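Local coordinates for xyloglucan-specific endo-beta-1,4-glucanase (Uncultured bacterium, PDB 4W88), which hydrolyses internal beta-1,4-glucosidic linkages in the backbone of xyloglucan, a branched polysaccharide of plant cell walls, at residues 40-45 and 81-86; 200-205 and 250-255. The protein carries 1 engineered substitution. One frame throughout, in Å; residues are numbered along the deposited sequence.

Contact 1 of 2, residues 40-45 and 81-86; sequences PKTTQE and LARVKE
Arg83 reaches from helix 78-92 to the loop at Lys41 and Thr42, which leads into helix 44-53, so that two successive outer helices of the (beta/alpha)8 barrel are joined near the start of the first. It is a clear case of one arginine serving several partners at once. Among the hydrogen bonds, Arg83 NH2 gives one to Thr42 O across 2.8 Å, with an N-H...O angle of 152°; the oxygen lies close to the guanidinium plane, while the donor is tilted from the plane of the carbonyl. The charged partners sit on other nitrogens. Arg83 NH1 pairs with Glu86 OE1 one turn further along the helix, at 2.9 Å, and also meets Tyr90 OH, while NE forms a salt bridge with Glu34. Glu34 accepts from Thr42 OG1 as well, so a single carboxylate serves both sides of the contact. With carboxylates at NE and NH1 and a carbonyl at NH2, the planar group is probably fixed in orientation and kept from turning. A bend at chi2 (55°) aims the arginine at this loop. Carbon packing completes the set. The fully extended Lys41 chain crosses over one guanidinium face, where its CG is 3.5 Å from Arg83 NH2 and its CE rests above the centre of the group, 3.5 Å from Arg83 CZ.

Contact 2 of 2, residues 200-205 and 250-255; sequences HNSDEP and TWQYNN
Ser202 and Gln252 face each other where the loop before helix 204-208 approaches helix 246-261, and the path of the glutamine illustrates how one amide can divide its two ends between different partners. Gln252 CB, still 4.8 Å from Ser202 OG, only begins the approach. With CG anti to the backbone N (chi1 177°) and the chain extended, the next carbon does touch: Gln252 CG lies 3.3 Å from Ser202 OG, and CD is just as near. At the tip, about 7 Å from a bound beta-D-glucopyranose, the amide divides its work. OE1 accepts from Thr226 OG1, while Gln252 NE2 gives a hydrogen bond to a water 2.8 Å away, which in turn donates to Asp203 OD1. Gln252 NE2 is also 2.9 Å from Ser202 OG, but the angle is too poor for a hydrogen bond. A turn further on, Asn255 ND2 packs 3.8 Å from Glu204 CB and donates to a second water, located beside Ser202 O. The glutamate and asparagine side chains cross at about a right angle, and Glu204 OE2 carries on to Tyr259 OH. Replacing Asn255 with an alanine removes the amide, and the water beside Ser202 O would probably lose its donor while a gap opens next to Glu204 CB. The loop itself is shaped by an Asx turn, Asn201 OD1 accepting from Asp203 N. Ser202 also touches Leu222 of barrel strand 218-223 and Ile256 of helix 246-261, so the loop sits between the barrel wall and its outer helix.

Overall arrangement
From the N terminus, the chain passes through strand 15-18 and reaches 40-45, the first half of contact 1; after helix 44-53 and strand 57-60 it arrives at 81-86 and closes a loop of 35 residues. Strands 97-101, 142-145 and 193-196 follow before contact 2 opens at 200-205. This second loop, 44 residues long and holding strand 218-223, closes at 250-255. The contacts come in series and neither nest nor cross. Each ties together the connections that follow two adjacent strands, the first and second in one case, the fifth and sixth in the other. Their centres lie 35 Å apart, on opposite sides of the chain's centre.

Contact 1 of 2, residues 40-45 and 81-86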
ATOM      1  N   PRO A  40      16.992   8.296  -5.833  1.00 19.57           N
ATOM      2  CA  PRO A  40      17.058   9.696  -6.296  1.00 20.76           C
ATOM      3  C   PRO A  40      15.775  10.474  -6.011  1.00 17.15           C
ATOM      4  O   PRO A  40      14.686   9.884  -5.796  1.00 19.64           O
ATOM      5  CB  PRO A  40      17.222   9.543  -7.798  1.00 21.01           C
ATOM      6  CG  PRO A  40      16.562   8.234  -8.112  1.00 25.96           C
ATOM      7  CD  PRO A  40      16.769   7.336  -6.927  1.00 22.21           C
ATOM      8  N   LYS A  41      15.862  11.766  -6.002  1.00 20.22           N
ATOM      9  CA  LYS A  41      14.676  12.583  -5.820  1.00 21.17           C
ATOM     10  C   LYS A  41      13.677  12.249  -6.984  1.00 18.13           C
ATOM     11  O   LYS A  41      14.048  12.156  -8.185  1.00 19.92           O
ATOM     12  CB  LYS A  41      15.051  14.038  -5.822  1.00 23.40           C
ATOM     13  CG  LYS A  41      13.880  14.991  -5.665  1.00 22.76           C
ATOM     14  CD  LYS A  41      14.284  16.461  -5.483  1.00 27.82           C
ATOM     15  CE  LYS A  41      12.993  17.269  -5.516  1.00 32.37           C
ATOM     16  NZ  LYS A  41      13.324  18.673  -5.440  1.00 32.04           N
ATOM     17  N   THR A  42      12.408  12.065  -6.639  1.00 17.39           N
ATOM     18  CA  THR A  42      11.400  11.697  -7.643  1.00 16.02           C
ATOM     19  C   THR A  42      11.210  12.881  -8.592  1.00 17.41           C
ATOM     20  O   THR A  42      11.226  14.093  -8.170  1.00 17.56           O
ATOM     21  CB  THR A  42      10.089  11.339  -6.921  1.00 17.04           C
ATOM     22  OG1 THR A  42      10.370  10.368  -5.910  1.00 17.25           O
ATOM     23  CG2 THR A  42       9.113  10.729  -7.854  1.00 17.14           C
ATOM     24  N   THR A  43      11.021  12.541  -9.853  1.00 18.93           N
ATOM     25  CA  THR A  43      10.775  13.548 -10.886  1.00 17.37           C
ATOM     26  C   THR A  43       9.486  13.203 -11.682  1.00 16.29           C
ATOM     27  O   THR A  43       8.986  12.054 -11.621  1.00 17.42           O
ATOM     28  CB  THR A  43      11.887  13.558 -11.894  1.00 20.53           C
ATOM     29  OG1 THR A  43      11.939  12.254 -12.506  1.00 19.57           O
ATOM     30  CG2 THR A  43      13.184  13.927 -11.247  1.00 22.75           C
ATOM     31  N   GLN A  44       8.944  14.204 -12.394  1.00 16.08           N
ATOM     32  CA  GLN A  44       7.844  13.975 -13.317  1.00 17.01           C
ATOM     33  C   GLN A  44       8.158  12.811 -14.308  1.00 16.98           C
ATOM     34  O   GLN A  44       7.317  11.978 -14.572  1.00 17.19           O
ATOM     35  CB  GLN A  44       7.480  15.259 -14.061  1.00 18.17           C
ATOM     36  CG  GLN A  44       6.295  15.149 -15.005  1.00 17.89           C
ATOM     37  CD  GLN A  44       5.011  15.019 -14.283  1.00 16.99           C
ATOM     38  OE1 GLN A  44       4.570  15.962 -13.609  1.00 18.56           O
ATOM     39  NE2 GLN A  44       4.400  13.892 -14.394  1.00 18.51           N
ATOM     40  N   GLU A  45       9.408  12.763 -14.782  1.00 19.69           N
ATOM     41  CA  GLU A  45       9.843  11.785 -15.730  1.00 20.13           C
ATOM     42  C   GLU A  45       9.805  10.368 -15.151  1.00 16.39           C
ATOM     43  O   GLU A  45       9.446   9.402 -15.863  1.00 20.48           O
ATOM     44  CB  GLU A  45      11.251  12.075 -16.246  1.00 22.12           C
ATOM     45  CG  GLU A  45      11.350  13.326 -17.121  1.00 22.14           C
ATOM     46  CD  GLU A  45      11.629  14.619 -16.369  1.00 24.60           C
ATOM     47  OE1 GLU A  45      11.445  14.716 -15.124  1.00 22.06           O
ATOM     48  OE2 GLU A  45      12.060  15.610 -17.027  1.00 25.18           O
ATOM     49  N   LEU A  81       4.834  18.651   3.618  1.00 17.29           N
ATOM     50  CA  LEU A  81       3.555  18.589   2.969  1.00 16.40           C
ATOM     51  C   LEU A  81       3.594  19.084   1.500  1.00 15.70           C
ATOM     52  O   LEU A  81       2.980  18.434   0.619  1.00 16.92           O
ATOM     53  CB  LEU A  81       2.546  19.426   3.753  1.00 18.55           C
ATOM     54  CG  LEU A  81       1.106  19.397   3.227  1.00 20.06           C
ATOM     55  CD1 LEU A  81       0.554  18.020   3.207  1.00 21.45           C
ATOM     56  CD2 LEU A  81       0.225  20.213   4.152  1.00 25.14           C
ATOM     57  N   ALA A  82       4.319  20.164   1.230  1.00 17.16           N
ATOM     58  CA  ALA A  82       4.514  20.661  -0.130  1.00 16.97           C
ATOM     59  C   ALA A  82       5.158  19.639  -1.049  1.00 15.60           C
ATOM     60  O   ALA A  82       4.713  19.449  -2.177  1.00 19.90           O
ATOM     61  CB  ALA A  82       5.233  21.967  -0.152  1.00 20.03           C
ATOM     62  N   ARG A  83       6.153  18.921  -0.537  1.00 17.25           N
ATOM     63  CA  ARG A  83       6.822  17.913  -1.349  1.00 16.53           C
ATOM     64  C   ARG A  83       5.959  16.728  -1.653  1.00 16.32           C
ATOM     65  O   ARG A  83       5.922  16.272  -2.778  1.00 17.85           O
ATOM     66  CB  ARG A  83       8.140  17.490  -0.702  1.00 17.34           C
ATOM     67  CG  ARG A  83       8.909  16.478  -1.501  1.00 17.35           C
ATOM     68  CD  ARG A  83       9.183  16.950  -2.935  1.00 17.95           C
ATOM     69  NE  ARG A  83       9.858  15.897  -3.648  1.00 18.54           N
ATOM     70  CZ  ARG A  83       9.864  15.771  -4.980  1.00 18.05           C
ATOM     71  NH1 ARG A  83       9.289  16.668  -5.755  1.00 19.86           N
ATOM     72  NH2 ARG A  83      10.395  14.712  -5.532  1.00 17.02           N
ATOM     73  N   VAL A  84       5.239  16.259  -0.649  1.00 14.98           N
ATOM     74  CA  VAL A  84       4.251  15.189  -0.847  1.00 16.46           C
ATOM     75  C   VAL A  84       3.257  15.572  -1.922  1.00 15.65           C
ATOM     76  O   VAL A  84       3.020  14.798  -2.856  1.00 15.74           O
ATOM     77  CB  VAL A  84       3.530  14.878   0.443  1.00 16.19           C
ATOM     78  CG1 VAL A  84       2.451  13.855   0.220  1.00 16.41           C
ATOM     79  CG2 VAL A  84       4.545  14.289   1.467  1.00 19.55           C
ATOM     80  N   LYS A  85       2.747  16.821  -1.845  1.00 15.56           N
ATOM     81  CA  LYS A  85       1.810  17.303  -2.858  1.00 15.80           C
ATOM     82  C   LYS A  85       2.462  17.354  -4.279  1.00 15.50           C
ATOM     83  O   LYS A  85       1.815  17.021  -5.273  1.00 18.20           O
ATOM     84  CB  LYS A  85       1.324  18.665  -2.437  1.00 20.63           C
ATOM     85  CG  LYS A  85       0.409  19.331  -3.403  1.00 24.89           C
ATOM     86  CD  LYS A  85      -0.307  20.606  -2.826  1.00 31.15           C
ATOM     87  CE  LYS A  85      -1.434  20.156  -1.930  1.00 37.27           C
ATOM     88  NZ  LYS A  85      -2.383  21.329  -1.643  1.00 43.48           N
ATOM     89  N   GLU A  86       3.737  17.746  -4.385  1.00 17.35           N
ATOM     90  CA  GLU A  86       4.452  17.764  -5.669  1.00 16.97           C
ATOM     91  C   GLU A  86       4.495  16.377  -6.306  1.00 17.88           C
ATOM     92  O   GLU A  86       4.352  16.254  -7.479  1.00 17.83           O
ATOM     93  CB  GLU A  86       5.880  18.213  -5.545  1.00 25.01           C
ATOM     94  CG  GLU A  86       6.114  19.629  -5.332  1.00 33.38           C
ATOM     95  CD  GLU A  86       7.538  19.948  -5.697  1.00 45.78           C
ATOM     96  OE1 GLU A  86       8.453  19.365  -5.235  1.00 21.70           O
ATOM     97  OE2 GLU A  86       7.749  20.823  -6.499  1.00 51.13           O
TER
HETATM   98  O   HOH W   1      10.782  20.102  -5.065  1.00 38.79           O

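Contact 2 of 2, residues 200-205 and 250-255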
ATOM      1  N   HIS A 200      -1.919  -5.575   7.631  1.00 19.36           N
ATOM      2  CA  HIS A 200      -2.409  -5.919   6.315  1.00 19.54           C
ATOM      3  C   HIS A 200      -2.466  -7.452   6.074  1.00 17.63           C
ATOM      4  O   HIS A 200      -2.388  -7.919   4.925  1.00 18.83           O
ATOM      5  CB  HIS A 200      -1.558  -5.236   5.263  1.00 15.82           C
ATOM      6  CG  HIS A 200      -1.950  -3.825   4.911  1.00 16.63           C
ATOM      7  ND1 HIS A 200      -1.777  -2.753   5.760  1.00 19.81           N
ATOM      8  CD2 HIS A 200      -2.534  -3.322   3.796  1.00 16.00           C
ATOM      9  CE1 HIS A 200      -2.199  -1.648   5.174  1.00 19.08           C
ATOM     10  NE2 HIS A 200      -2.679  -1.972   3.989  1.00 18.05           N
ATOM     11  N   ASN A 201      -2.617  -8.213   7.158  1.00 18.60           N
ATOM     12  CA  ASN A 201      -2.699  -9.687   7.168  1.00 17.87           C
ATOM     13  C   ASN A 201      -4.070 -10.158   6.674  1.00 19.83           C
ATOM     14  O   ASN A 201      -5.079  -9.505   6.916  1.00 20.61           O
ATOM     15  CB  ASN A 201      -2.384 -10.210   8.584  1.00 20.56           C
ATOM     16  CG  ASN A 201      -2.488 -11.711   8.696  1.00 22.26           C
ATOM     17  OD1 ASN A 201      -3.579 -12.263   8.938  1.00 23.58           O
ATOM     18  ND2 ASN A 201      -1.373 -12.394   8.517  1.00 27.72           N
ATOM     19  N   SER A 202      -4.064 -11.290   5.955  1.00 24.69           N
ATOM     20  CA  SER A 202      -5.275 -11.895   5.366  1.00 23.91           C
ATOM     21  C   SER A 202      -5.620 -13.308   5.865  1.00 28.26           C
ATOM     22  O   SER A 202      -6.388 -14.024   5.204  1.00 28.52           O
ATOM     23  CB  SER A 202      -5.176 -11.907   3.833  1.00 23.11           C
ATOM     24  OG  SER A 202      -4.161 -12.732   3.439  1.00 30.04           O
ATOM     25  N   ASP A 203      -5.061 -13.709   6.999  1.00 24.62           N
ATOM     26  CA  ASP A 203      -5.422 -14.993   7.635  1.00 22.91           C
ATOM     27  C   ASP A 203      -6.886 -14.903   8.084  1.00 27.06           C
ATOM     28  O   ASP A 203      -7.421 -13.801   8.421  1.00 24.96           O
ATOM     29  CB  ASP A 203      -4.526 -15.317   8.839  1.00 25.34           C
ATOM     30  CG  ASP A 203      -3.037 -15.387   8.509  1.00 28.97           C
ATOM     31  OD1 ASP A 203      -2.617 -15.473   7.353  1.00 29.25           O
ATOM     32  OD2 ASP A 203      -2.234 -15.389   9.494  1.00 37.85           O
ATOM     33  N   GLU A 204      -7.506 -16.082   8.168  1.00 28.82           N
ATOM     34  CA  GLU A 204      -8.923 -16.180   8.470  1.00 31.52           C
ATOM     35  C   GLU A 204      -9.321 -15.437   9.770  1.00 30.01           C
ATOM     36  O   GLU A 204     -10.282 -14.629   9.727  1.00 30.10           O
ATOM     37  CB  GLU A 204      -9.458 -17.649   8.454  1.00 34.59           C
ATOM     38  CG  GLU A 204     -10.932 -17.672   8.820  1.00 43.46           C
ATOM     39  CD  GLU A 204     -11.616 -18.936   8.377  1.00 46.94           C
ATOM     40  OE1 GLU A 204     -10.927 -19.947   8.191  1.00 76.78           O
ATOM     41  OE2 GLU A 204     -12.818 -18.865   8.193  1.00 51.64           O
ATOM     42  N   PRO A 205      -8.592 -15.680  10.904  1.00 28.94           N
ATOM     43  CA  PRO A 205      -8.981 -14.989  12.121  1.00 32.66           C
ATOM     44  C   PRO A 205      -8.921 -13.441  11.977  1.00 29.88           C
ATOM     45  O   PRO A 205      -9.736 -12.700  12.575  1.00 30.98           O
ATOM     46  CB  PRO A 205      -7.949 -15.499  13.155  1.00 32.65           C
ATOM     47  CG  PRO A 205      -7.422 -16.761  12.590  1.00 35.09           C
ATOM     48  CD  PRO A 205      -7.415 -16.543  11.128  1.00 35.96           C
ATOM     49  N   THR A 250      -4.178 -19.812  -3.714  1.00 29.94           N
ATOM     50  CA  THR A 250      -5.613 -20.157  -3.760  1.00 28.53           C
ATOM     51  C   THR A 250      -6.316 -20.172  -2.423  1.00 29.16           C
ATOM     52  O   THR A 250      -7.418 -19.614  -2.288  1.00 31.06           O
ATOM     53  CB  THR A 250      -5.799 -21.487  -4.501  1.00 37.92           C
ATOM     54  OG1 THR A 250      -5.178 -21.366  -5.783  1.00 35.51           O
ATOM     55  CG2 THR A 250      -7.259 -21.786  -4.708  1.00 44.84           C
ATOM     56  N   TRP A 251      -5.712 -20.835  -1.453  1.00 29.72           N
ATOM     57  CA  TRP A 251      -6.287 -21.015  -0.093  1.00 31.56           C
ATOM     58  C   TRP A 251      -6.474 -19.664   0.538  1.00 35.19           C
ATOM     59  O   TRP A 251      -7.537 -19.375   1.088  1.00 34.30           O
ATOM     60  CB  TRP A 251      -5.247 -21.817   0.702  1.00 40.97           C
ATOM     61  CG  TRP A 251      -5.616 -22.569   1.913  1.00 70.72           C
ATOM     62  CD1 TRP A 251      -6.530 -22.233   2.873  1.00 85.58           C
ATOM     63  CD2 TRP A 251      -4.987 -23.808   2.373  1.00 85.71           C
ATOM     64  NE1 TRP A 251      -6.538 -23.187   3.872  1.00 87.11           N
ATOM     65  CE2 TRP A 251      -5.606 -24.158   3.600  1.00105.12           C
ATOM     66  CE3 TRP A 251      -3.973 -24.646   1.856  1.00 84.63           C
ATOM     67  CZ2 TRP A 251      -5.249 -25.318   4.328  1.00104.33           C
ATOM     68  CZ3 TRP A 251      -3.610 -25.796   2.590  1.00102.15           C
ATOM     69  CH2 TRP A 251      -4.258 -26.119   3.807  1.00106.70           C
ATOM     70  N   GLN A 252      -5.436 -18.823   0.456  1.00 32.14           N
ATOM     71  CA  GLN A 252      -5.499 -17.501   1.064  1.00 29.86           C
ATOM     72  C   GLN A 252      -6.558 -16.651   0.343  1.00 30.57           C
ATOM     73  O   GLN A 252      -7.390 -15.996   0.984  1.00 30.95           O
ATOM     74  CB  GLN A 252      -4.144 -16.853   0.968  1.00 34.67           C
ATOM     75  CG  GLN A 252      -4.090 -15.446   1.495  1.00 31.29           C
ATOM     76  CD  GLN A 252      -2.697 -14.858   1.399  1.00 29.79           C
ATOM     77  OE1 GLN A 252      -2.174 -14.591   0.312  1.00 31.05           O
ATOM     78  NE2 GLN A 252      -2.108 -14.613   2.538  1.00 35.09           N
ATOM     79  N   TYR A 253      -6.534 -16.664  -0.998  1.00 29.56           N
ATOM     80  CA  TYR A 253      -7.537 -15.937  -1.758  1.00 29.96           C
ATOM     81  C   TYR A 253      -8.963 -16.404  -1.477  1.00 35.12           C
ATOM     82  O   TYR A 253      -9.895 -15.596  -1.479  1.00 30.06           O
ATOM     83  CB  TYR A 253      -7.246 -16.063  -3.235  1.00 35.49           C
ATOM     84  CG  TYR A 253      -8.101 -15.209  -4.137  1.00 30.49           C
ATOM     85  CD1 TYR A 253      -7.850 -13.856  -4.265  1.00 30.22           C
ATOM     86  CD2 TYR A 253      -9.175 -15.742  -4.858  1.00 33.38           C
ATOM     87  CE1 TYR A 253      -8.640 -13.059  -5.079  1.00 28.97           C
ATOM     88  CE2 TYR A 253      -9.966 -14.958  -5.687  1.00 32.42           C
ATOM     89  CZ  TYR A 253      -9.675 -13.604  -5.817  1.00 31.44           C
ATOM     90  OH  TYR A 253     -10.410 -12.766  -6.652  1.00 31.27           O
ATOM     91  N   ASN A 254      -9.170 -17.690  -1.221  1.00 32.18           N
ATOM     92  CA  ASN A 254     -10.534 -18.130  -0.891  1.00 37.25           C
ATOM     93  C   ASN A 254     -11.036 -17.531   0.413  1.00 34.24           C
ATOM     94  O   ASN A 254     -12.231 -17.303   0.581  1.00 34.43           O
ATOM     95  CB  ASN A 254     -10.606 -19.637  -0.954  1.00 44.80           C
ATOM     96  CG  ASN A 254     -10.562 -20.122  -2.400  1.00 53.40           C
ATOM     97  OD1 ASN A 254     -10.784 -19.355  -3.366  1.00 59.19           O
ATOM     98  ND2 ASN A 254     -10.242 -21.361  -2.570  1.00 52.98           N
ATOM     99  N   ASN A 255     -10.136 -17.225   1.333  1.00 31.96           N
ATOM    100  CA  ASN A 255     -10.553 -16.503   2.512  1.00 35.63           C
ATOM    101  C   ASN A 255     -10.916 -15.046   2.222  1.00 29.93           C
ATOM    102  O   ASN A 255     -11.900 -14.512   2.754  1.00 29.01           O
ATOM    103  CB  ASN A 255      -9.499 -16.599   3.584  1.00 38.16           C
ATOM    104  CG  ASN A 255      -9.556 -17.926   4.298  1.00 34.14           C
ATOM    105  OD1 ASN A 255     -10.605 -18.611   4.362  1.00 53.23           O
ATOM    106  ND2 ASN A 255      -8.450 -18.317   4.824  1.00 42.67           N
TER
HETATM  107  O   HOH W   2      -6.299 -16.438   4.395  1.00 38.74           O
HETATM  108  O   HOH W   3      -3.383 -15.749   4.736  1.00 49.58           O